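Local structure of dihydropteroate synthase (Xanthomonas albilineans, 6Q62) at residues E165-L170 with C213-P218. The protein probably catalyses the condensation of para-aminobenzoate with 6-hydroxymethyl-7,8-dihydropterin diphosphate to form 7,8-dihydropteroate, a step of folate biosynthesis. Residues are numbered along the deposited sequence; the frame is centred on the assembly and turned at random.
Sequences EVHRFL and CELGVP
Leu215 packs against His167 and Leu170 in a small apolar contact where an outer helix of a TIM barrel, 162-179, meets the helix-to-strand loop before strand 220-221. His167 and Leu170 lie on the helix. Leu215 lies in the loop, which starts after helix 209-212. The contact buries 131 Å² in all and has no hydrogen bond across it. Leu215 supplies nearly all of the loop's share. Both of its methyls lie on the same side of the His167 ring plane. CD1 sits over the face of the imidazole, 4.1 Å above the ring plane and displaced toward the rim. The same methyl meets CB of Leu170 at 4.4 Å, one turn further along the helix. Chi1 of His167 (-176°) carries the ring out from the helix, and chi2 near -84° turns a face to Leu215. Leu212 touches both His167 and Leu170, and Leu215 also rests on Val171 and Ile189. Val217 touches Ile174 and Ile189. The loop is thus packed on both helix 162-179 and strand 187-190, the strand next after that helix. The tightest approach is a van der Waals contact of 3.3 Å from CD2 of Leu215 to NE2 of His167, with the methyl raised from the ring plane and just beyond the NE2 corner.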
loop_
_atom_site.group_PDB
_atom_site.type_symbol
_atom_site.label_atom_id
_atom_site.label_comp_id
_atom_site.label_asym_id
_atom_site.label_seq_id
_atom_site.Cartn_x
_atom_site.Cartn_y
_atom_site.Cartn_z
ATOM N N GLU A 165 -28.567 0.311 -0.046
ATOM C CA GLU A 165 -29.070 0.463 1.326
ATOM C C GLU A 165 -28.237 1.464 2.132
ATOM O O GLU A 165 -28.802 2.340 2.795
ATOM C CB GLU A 165 -29.188 -0.895 2.018
ATOM C CG GLU A 165 -30.416 -1.647 1.529
ATOM C CD GLU A 165 -30.538 -3.102 1.930
ATOM O OE1 GLU A 165 -30.541 -3.394 3.148
ATOM O OE2 GLU A 165 -30.666 -3.953 1.020
ATOM N N VAL A 166 -26.893 1.349 2.057
ATOM C CA VAL A 166 -26.001 2.307 2.724
ATOM C C VAL A 166 -26.195 3.704 2.145
ATOM O O VAL A 166 -26.343 4.645 2.915
ATOM C CB VAL A 166 -24.512 1.860 2.717
ATOM C CG1 VAL A 166 -23.588 2.995 3.162
ATOM C CG2 VAL A 166 -24.295 0.638 3.599
ATOM N N HIS A 167 -26.266 3.837 0.798
ATOM C CA HIS A 167 -26.500 5.130 0.133
ATOM C C HIS A 167 -27.816 5.748 0.633
ATOM O O HIS A 167 -27.843 6.914 0.984
ATOM C CB HIS A 167 -26.565 4.932 -1.408
ATOM C CG HIS A 167 -26.718 6.185 -2.218
ATOM N ND1 HIS A 167 -27.960 6.754 -2.436
ATOM C CD2 HIS A 167 -25.797 6.873 -2.929
ATOM C CE1 HIS A 167 -27.751 7.794 -3.227
ATOM N NE2 HIS A 167 -26.468 7.904 -3.556
ATOM N N ARG A 168 -28.894 4.952 0.656
ATOM C CA ARG A 168 -30.226 5.408 1.064
ATOM C C ARG A 168 -30.184 5.905 2.513
ATOM O O ARG A 168 -30.685 6.990 2.785
ATOM C CB ARG A 168 -31.239 4.249 0.916
ATOM C CG ARG A 168 -32.686 4.632 1.257
ATOM C CD ARG A 168 -33.646 3.503 0.913
ATOM N NE ARG A 168 -33.699 2.466 1.950
ATOM C CZ ARG A 168 -33.661 1.155 1.718
ATOM N NH1 ARG A 168 -33.540 0.695 0.477
ATOM N NH2 ARG A 168 -33.719 0.295 2.726
ATOM N N PHE A 169 -29.540 5.127 3.424
ATOM C CA PHE A 169 -29.406 5.526 4.824
ATOM C C PHE A 169 -28.674 6.873 4.956
ATOM O O PHE A 169 -29.103 7.732 5.717
ATOM C CB PHE A 169 -28.703 4.438 5.632
ATOM C CG PHE A 169 -28.430 4.812 7.073
ATOM C CD1 PHE A 169 -29.373 4.564 8.063
ATOM C CD2 PHE A 169 -27.222 5.406 7.442
ATOM C CE1 PHE A 169 -29.106 4.881 9.411
ATOM C CE2 PHE A 169 -26.950 5.703 8.783
ATOM C CZ PHE A 169 -27.899 5.447 9.760
ATOM N N LEU A 170 -27.549 7.043 4.240
ATOM C CA LEU A 170 -26.763 8.291 4.328
ATOM C C LEU A 170 -27.493 9.497 3.773
ATOM O O LEU A 170 -27.373 10.575 4.352
ATOM C CB LEU A 170 -25.376 8.105 3.700
ATOM C CG LEU A 170 -24.533 7.068 4.485
ATOM C CD1 LEU A 170 -23.271 6.699 3.724
ATOM C CD2 LEU A 170 -24.215 7.560 5.914
ATOM N N CYS A 213 -19.675 9.100 -3.164
ATOM C CA CYS A 213 -18.993 10.395 -3.286
ATOM C C CYS A 213 -19.803 11.418 -4.072
ATOM O O CYS A 213 -19.452 12.599 -4.080
ATOM C CB CYS A 213 -17.602 10.198 -3.873
ATOM S SG CYS A 213 -16.517 9.217 -2.813
ATOM N N GLU A 214 -20.905 10.969 -4.700
ATOM C CA GLU A 214 -21.806 11.810 -5.496
ATOM C C GLU A 214 -22.893 12.519 -4.667
ATOM O O GLU A 214 -23.752 13.200 -5.248
ATOM C CB GLU A 214 -22.426 10.971 -6.636
ATOM N N LEU A 215 -22.823 12.424 -3.315
ATOM C CA LEU A 215 -23.807 13.044 -2.413
ATOM C C LEU A 215 -23.429 14.470 -1.998
ATOM O O LEU A 215 -24.128 15.085 -1.186
ATOM C CB LEU A 215 -24.098 12.149 -1.192
ATOM C CG LEU A 215 -24.693 10.766 -1.504
ATOM C CD1 LEU A 215 -24.981 9.972 -0.228
ATOM C CD2 LEU A 215 -25.967 10.888 -2.342
ATOM N N GLY A 216 -22.347 14.986 -2.582
ATOM C CA GLY A 216 -21.875 16.351 -2.353
ATOM C C GLY A 216 -21.223 16.596 -1.011
ATOM O O GLY A 216 -21.003 17.752 -0.626
ATOM N N VAL A 217 -20.899 15.505 -0.286
ATOM C CA VAL A 217 -20.282 15.624 1.033
ATOM C C VAL A 217 -19.014 14.755 1.101
ATOM O O VAL A 217 -19.003 13.671 0.522
ATOM C CB VAL A 217 -21.266 15.355 2.226
ATOM C CG1 VAL A 217 -22.435 16.354 2.239
ATOM C CG2 VAL A 217 -21.789 13.935 2.193
ATOM N N PRO A 218 -17.949 15.217 1.784
ATOM C CA PRO A 218 -16.732 14.378 1.908
ATOM C C PRO A 218 -17.014 13.015 2.527
ATOM O O PRO A 218 -17.876 12.889 3.419
ATOM C CB PRO A 218 -15.819 15.185 2.824
ATOM C CG PRO A 218 -16.362 16.568 2.807
ATOM C CD PRO A 218 -17.812 16.477 2.543
#